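Local coordinates for protein elongation factor G (Thermus thermophilus, PDB 2DY1) that binds GTP with a magnesium ion and, as in other elongation factors of the G family, probably acts as a GTPase in the translocation step of protein synthesis, at residues Val463-Gly468 against Trp484-Pro489; Leu69-His74 against Leu264-Leu269. All blocks are in the same frame, centred on the assembly; numbering follows the deposited sequence.

Interaction 1 (Val463-Gly468 against Trp484-Pro489)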
loop_
_atom_site.group_PDB
_atom_site.type_symbol
_atom_site.label_atom_id
_atom_site.label_comp_id
_atom_site.label_asym_id
_atom_site.label_seq_id
_atom_site.Cartn_x
_atom_site.Cartn_y
_atom_site.Cartn_z
ATOM N N VAL A 463 -9.062 -38.765 -26.489
ATOM C CA VAL A 463 -10.490 -38.991 -26.353
ATOM C C VAL A 463 -10.745 -40.356 -25.740
ATOM O O VAL A 463 -9.996 -41.304 -25.975
ATOM C CB VAL A 463 -11.192 -38.937 -27.721
ATOM C CG1 VAL A 463 -12.681 -39.223 -27.551
ATOM C CG2 VAL A 463 -10.987 -37.572 -28.362
ATOM N N ALA A 464 -11.809 -40.448 -24.949
ATOM C CA ALA A 464 -12.201 -41.700 -24.332
ATOM C C ALA A 464 -13.683 -41.629 -23.986
ATOM O O ALA A 464 -14.248 -40.545 -23.862
ATOM C CB ALA A 464 -11.365 -41.960 -23.074
ATOM N N GLU A 465 -14.313 -42.784 -23.846
ATOM C CA GLU A 465 -15.723 -42.805 -23.501
ATOM C C GLU A 465 -16.061 -44.073 -22.752
ATOM O O GLU A 465 -15.360 -45.082 -22.839
ATOM C CB GLU A 465 -16.597 -42.656 -24.751
ATOM C CG GLU A 465 -16.585 -43.861 -25.677
ATOM C CD GLU A 465 -17.400 -43.639 -26.938
ATOM O OE1 GLU A 465 -17.804 -44.656 -27.545
ATOM O OE2 GLU A 465 -17.626 -42.465 -27.322
ATOM N N GLY A 466 -17.136 -44.006 -21.991
ATOM C CA GLY A 466 -17.526 -45.140 -21.203
ATOM C C GLY A 466 -18.757 -44.887 -20.386
ATOM O O GLY A 466 -19.376 -43.818 -20.440
ATOM N N GLN A 467 -19.084 -45.876 -19.573
ATOM C CA GLN A 467 -20.288 -45.828 -18.787
ATOM C C GLN A 467 -20.129 -45.668 -17.301
ATOM O O GLN A 467 -19.200 -46.194 -16.691
ATOM C CB GLN A 467 -21.094 -47.105 -19.063
ATOM C CG GLN A 467 -22.403 -47.209 -18.324
ATOM C CD GLN A 467 -23.063 -48.567 -18.532
ATOM O OE1 GLN A 467 -22.382 -49.593 -18.561
ATOM N NE2 GLN A 467 -24.388 -48.579 -18.669
ATOM N N GLY A 468 -21.079 -44.937 -16.740
ATOM C CA GLY A 468 -21.139 -44.709 -15.316
ATOM C C GLY A 468 -22.518 -45.173 -14.904
ATOM O O GLY A 468 -23.534 -44.671 -15.392
ATOM N N TRP A 484 -23.753 -42.513 -20.249
ATOM C CA TRP A 484 -22.639 -42.807 -21.119
ATOM C C TRP A 484 -21.999 -41.443 -21.392
ATOM O O TRP A 484 -22.647 -40.512 -21.899
ATOM C CB TRP A 484 -23.083 -43.477 -22.414
ATOM C CG TRP A 484 -23.410 -44.918 -22.194
ATOM C CD1 TRP A 484 -24.608 -45.432 -21.788
ATOM C CD2 TRP A 484 -22.515 -46.034 -22.337
ATOM N NE1 TRP A 484 -24.512 -46.809 -21.675
ATOM C CE2 TRP A 484 -23.243 -47.201 -22.003
ATOM C CE3 TRP A 484 -21.171 -46.160 -22.720
ATOM C CZ2 TRP A 484 -22.667 -48.484 -22.038
ATOM C CZ3 TRP A 484 -20.600 -47.437 -22.756
ATOM C CH2 TRP A 484 -21.350 -48.577 -22.416
ATOM N N LEU A 485 -20.714 -41.358 -21.067
ATOM C CA LEU A 485 -19.935 -40.128 -21.171
ATOM C C LEU A 485 -18.705 -40.227 -22.070
ATOM O O LEU A 485 -17.937 -41.179 -21.981
ATOM C CB LEU A 485 -19.447 -39.745 -19.769
ATOM C CG LEU A 485 -18.465 -38.568 -19.683
ATOM C CD1 LEU A 485 -19.230 -37.272 -19.929
ATOM C CD2 LEU A 485 -17.821 -38.529 -18.287
ATOM N N ARG A 486 -18.522 -39.229 -22.928
ATOM C CA ARG A 486 -17.343 -39.160 -23.786
ATOM C C ARG A 486 -16.601 -37.889 -23.347
ATOM O O ARG A 486 -17.210 -36.831 -23.207
ATOM C CB ARG A 486 -17.766 -39.041 -25.261
ATOM C CG ARG A 486 -16.632 -38.945 -26.267
ATOM C CD ARG A 486 -17.228 -38.755 -27.665
ATOM N NE ARG A 486 -16.240 -38.636 -28.738
ATOM C CZ ARG A 486 -15.595 -39.659 -29.290
ATOM N NH1 ARG A 486 -15.814 -40.902 -28.881
ATOM N NH2 ARG A 486 -14.732 -39.441 -30.274
ATOM N N LEU A 487 -15.294 -38.008 -23.116
ATOM C CA LEU A 487 -14.454 -36.872 -22.728
ATOM C C LEU A 487 -13.480 -36.586 -23.861
ATOM O O LEU A 487 -12.862 -37.498 -24.408
ATOM C CB LEU A 487 -13.646 -37.187 -21.458
ATOM C CG LEU A 487 -14.421 -37.355 -20.154
ATOM C CD1 LEU A 487 -13.416 -37.611 -19.027
ATOM C CD2 LEU A 487 -15.251 -36.109 -19.849
ATOM N N GLU A 488 -13.337 -35.320 -24.216
ATOM C CA GLU A 488 -12.421 -34.959 -25.287
ATOM C C GLU A 488 -11.548 -33.809 -24.847
ATOM O O GLU A 488 -12.023 -32.874 -24.191
ATOM C CB GLU A 488 -13.195 -34.520 -26.525
ATOM C CG GLU A 488 -14.215 -35.527 -27.000
ATOM C CD GLU A 488 -14.935 -35.067 -28.249
ATOM O OE1 GLU A 488 -15.034 -33.839 -28.471
ATOM O OE2 GLU A 488 -15.414 -35.939 -29.004
ATOM N N PRO A 489 -10.255 -33.858 -25.188
ATOM C CA PRO A 489 -9.375 -32.757 -24.795
ATOM C C PRO A 489 -9.960 -31.493 -25.414
ATOM O O PRO A 489 -10.477 -31.537 -26.527
ATOM C CB PRO A 489 -8.041 -33.143 -25.435
ATOM C CG PRO A 489 -8.079 -34.645 -25.411
ATOM C CD PRO A 489 -9.501 -34.928 -25.863
#
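Ala-464 and Leu-487 form one antiparallel hydrogen-bonded pair and Gly-466 and Leu-485 the next. Within each, both backbone N-H groups and both carbonyls are spent on the partner strand. Ala-464 N lies 3.2 Å from Leu-487 O. The return bond, Leu-487 N to Ala-464 O, is shorter at 2.8 Å. Strand 464-474 is an edge of the domain IV sheet; Ala-464, Leu-485 and Leu-487 face helix 549-566, while Glu-465, Arg-486, Gln-467 and Trp-484 lie on the opposite face. There Arg-486, extended as far as NE, donates from NH1 to Glu-465 OE2 at 2.9 Å, in the guanidinium plane but from above the carboxylate, the two planes standing 75° apart. Its NE makes a salt-bridge hydrogen bond to Glu-488 OE2 at 2.8 Å, completing a three-residue network. Val-463 CG1 lies 3.4 Å above the centre of the guanidinium. The backbone sets Gln-467 CB over the six-membered ring of Trp-484, 3.4 Å from its centroid, a CH-pi contact; with CG anti to the backbone N (chi1 -179°), the amide continues along the indole, stacked 25° from its plane. NE2 hydrogen-bonds Asp-482, not the indole NE1. Two carboxylates on separate N-H groups of one arginine fix the turn of its guanidinium and probably balance its charge.

Interaction 2 (Leu69-His74 against Leu264-Leu269)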
loop_
_atom_site.group_PDB
_atom_site.type_symbol
_atom_site.label_atom_id
_atom_site.label_comp_id
_atom_site.label_asym_id
_atom_site.label_seq_id
_atom_site.Cartn_x
_atom_site.Cartn_y
_atom_site.Cartn_z
ATOM N N LEU A 69 1.369 19.965 16.548
ATOM C CA LEU A 69 2.205 21.093 16.924
ATOM C C LEU A 69 1.463 22.381 17.192
ATOM O O LEU A 69 0.524 22.731 16.469
ATOM C CB LEU A 69 3.255 21.340 15.832
ATOM C CG LEU A 69 4.065 20.106 15.424
ATOM C CD1 LEU A 69 4.918 20.432 14.176
ATOM C CD2 LEU A 69 4.987 19.673 16.576
ATOM N N LEU A 70 1.882 23.055 18.258
ATOM C CA LEU A 70 1.312 24.340 18.655
ATOM C C LEU A 70 2.462 25.338 18.628
ATOM O O LEU A 70 3.514 25.102 19.217
ATOM C CB LEU A 70 0.729 24.243 20.060
ATOM C CG LEU A 70 0.241 25.559 20.671
ATOM C CD1 LEU A 70 -0.955 26.089 19.889
ATOM C CD2 LEU A 70 -0.146 25.313 22.126
ATOM N N PHE A 71 2.277 26.454 17.937
ATOM C CA PHE A 71 3.345 27.431 17.853
ATOM C C PHE A 71 2.729 28.812 17.708
ATOM O O PHE A 71 2.060 29.109 16.722
ATOM C CB PHE A 71 4.222 27.113 16.638
ATOM C CG PHE A 71 5.386 28.055 16.459
ATOM C CD1 PHE A 71 6.423 28.083 17.380
ATOM C CD2 PHE A 71 5.441 28.899 15.356
ATOM C CE1 PHE A 71 7.513 28.949 17.202
ATOM C CE2 PHE A 71 6.521 29.762 15.174
ATOM C CZ PHE A 71 7.552 29.783 16.099
ATOM N N ARG A 72 2.975 29.653 18.707
ATOM C CA ARG A 72 2.445 31.009 18.714
ATOM C C ARG A 72 0.965 31.063 18.394
ATOM O O ARG A 72 0.512 31.916 17.625
ATOM C CB ARG A 72 3.239 31.876 17.748
ATOM C CG ARG A 72 4.702 31.871 18.103
ATOM C CD ARG A 72 5.514 32.877 17.318
ATOM N NE ARG A 72 6.908 32.757 17.718
ATOM C CZ ARG A 72 7.909 33.439 17.170
ATOM N NH1 ARG A 72 7.674 34.298 16.188
ATOM N NH2 ARG A 72 9.147 33.264 17.614
ATOM N N GLY A 73 0.211 30.141 18.990
ATOM C CA GLY A 73 -1.229 30.119 18.785
ATOM C C GLY A 73 -1.710 29.421 17.518
ATOM O O GLY A 73 -2.913 29.210 17.329
ATOM N N HIS A 74 -0.774 29.067 16.644
ATOM C CA HIS A 74 -1.114 28.376 15.396
ATOM C C HIS A 74 -0.926 26.875 15.618
ATOM O O HIS A 74 -0.160 26.466 16.484
ATOM C CB HIS A 74 -0.177 28.823 14.276
ATOM C CG HIS A 74 -0.081 30.308 14.134
ATOM N ND1 HIS A 74 -1.165 31.095 13.813
ATOM C CD2 HIS A 74 0.963 31.154 14.299
ATOM C CE1 HIS A 74 -0.795 32.363 13.789
ATOM N NE2 HIS A 74 0.492 32.427 14.082
ATOM N N LEU A 264 11.277 26.123 9.592
ATOM C CA LEU A 264 10.503 25.216 8.733
ATOM C C LEU A 264 9.028 25.286 9.138
ATOM O O LEU A 264 8.137 25.297 8.286
ATOM C CB LEU A 264 11.001 23.767 8.876
ATOM C CG LEU A 264 10.124 22.687 8.238
ATOM C CD1 LEU A 264 10.120 22.871 6.731
ATOM C CD2 LEU A 264 10.658 21.302 8.589
ATOM N N LEU A 265 8.767 25.322 10.441
ATOM C CA LEU A 265 7.393 25.396 10.907
ATOM C C LEU A 265 6.732 26.708 10.453
ATOM O O LEU A 265 5.573 26.713 10.017
ATOM C CB LEU A 265 7.364 25.254 12.428
ATOM C CG LEU A 265 5.991 25.100 13.093
ATOM C CD1 LEU A 265 5.206 23.960 12.455
ATOM C CD2 LEU A 265 6.218 24.834 14.588
ATOM N N GLU A 266 7.478 27.803 10.538
ATOM C CA GLU A 266 6.960 29.101 10.114
ATOM C C GLU A 266 6.682 29.065 8.610
ATOM O O GLU A 266 5.669 29.598 8.135
ATOM C CB GLU A 266 7.964 30.203 10.466
ATOM C CG GLU A 266 8.146 30.369 11.981
ATOM C CD GLU A 266 9.241 31.361 12.361
ATOM O OE1 GLU A 266 10.305 31.357 11.710
ATOM O OE2 GLU A 266 9.045 32.136 13.325
ATOM N N LEU A 267 7.572 28.430 7.849
ATOM C CA LEU A 267 7.373 28.322 6.406
ATOM C C LEU A 267 6.143 27.469 6.078
ATOM O O LEU A 267 5.441 27.747 5.112
ATOM C CB LEU A 267 8.635 27.760 5.735
ATOM C CG LEU A 267 8.602 27.557 4.222
ATOM C CD1 LEU A 267 8.387 28.895 3.517
ATOM C CD2 LEU A 267 9.918 26.930 3.773
ATOM N N ILE A 268 5.883 26.423 6.866
ATOM C CA ILE A 268 4.697 25.601 6.643
ATOM C C ILE A 268 3.457 26.490 6.762
ATOM O O ILE A 268 2.550 26.432 5.913
ATOM C CB ILE A 268 4.643 24.456 7.676
ATOM C CG1 ILE A 268 5.629 23.364 7.252
ATOM C CG2 ILE A 268 3.225 23.898 7.796
ATOM C CD1 ILE A 268 5.952 22.328 8.358
ATOM N N LEU A 269 3.416 27.315 7.806
ATOM C CA LEU A 269 2.278 28.209 8.012
ATOM C C LEU A 269 2.170 29.223 6.880
ATOM O O LEU A 269 1.084 29.490 6.360
ATOM C CB LEU A 269 2.410 28.925 9.366
ATOM C CG LEU A 269 2.226 27.959 10.536
ATOM C CD1 LEU A 269 2.863 28.554 11.787
ATOM C CD2 LEU A 269 0.720 27.662 10.756
#
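Phe-71, at the end of edge strand 65-71, points its side chain at helix 261-271 and meets Leu-265, Glu-266 and, more loosely, Leu-269. Its chi1 near 180° swings the ring away from the backbone N and out toward Glu-266. CB rests 3.7 Å from Leu-265 CD2, and CG lies 3.8 Å from the same methyl as the two side chains slide past each other in opposite directions. Farther along, CD2 has Leu-269 CD1 near the ring plane at 4.4 Å, a looser touch. CE2 comes 3.6 Å from Glu-266 CG, and CZ, at the tip, lies 3.9 Å from Glu-266 OE2, which sits at the ring edge. Arg-72 CG is centred over one ring face. The arginine then extends so that NH1 is 3.8 Å from Glu-266 OE2, a long salt bridge in which the oxygen lies over the guanidinium face. On the flanks, Leu-69 CD1 meets Leu-265 CD1, and His-74 CB packs 3.8 Å from Leu-269 CD2. Phe-71 and His-74 close a type I' turn with paired backbone bonds, and Leu-29 of helix 22-32 and Val-76 of strand 74-80 continue the apolar cluster within the same domain. Cut back to an alanine, this position would keep CB on Leu-265 but would probably leave a gap where the ring meets Glu-266 CG and Arg-72 CG. The chemistry is thus apolar inside and ionic at the exposed margin: leucines and the ring seat the hairpin on the helix, while Arg-72 and Glu-266 probably attract only weakly, with no N-H aimed at the oxygen.

Interaction 2 comes first along the chain and closes before interaction 1 opens. Their centres lie about 79 Å apart, with nearest atoms about 66 Å apart, on opposite sides of the chain's centre, and they share no sheet or helix. Interaction 2 joins two elements 190 residues apart in sequence, an edge strand of the large mixed sheet and helix 261-271, within the GTP-binding domain. Interaction 1 is local, pairing neighbouring strands of one hairpin at the edge of the four-stranded domain IV sheet. One contact thus belongs to the nucleotide-binding end of this elongated molecule and the other to its distant domain IV, so each contact lies within its own domain and neither bridges the two.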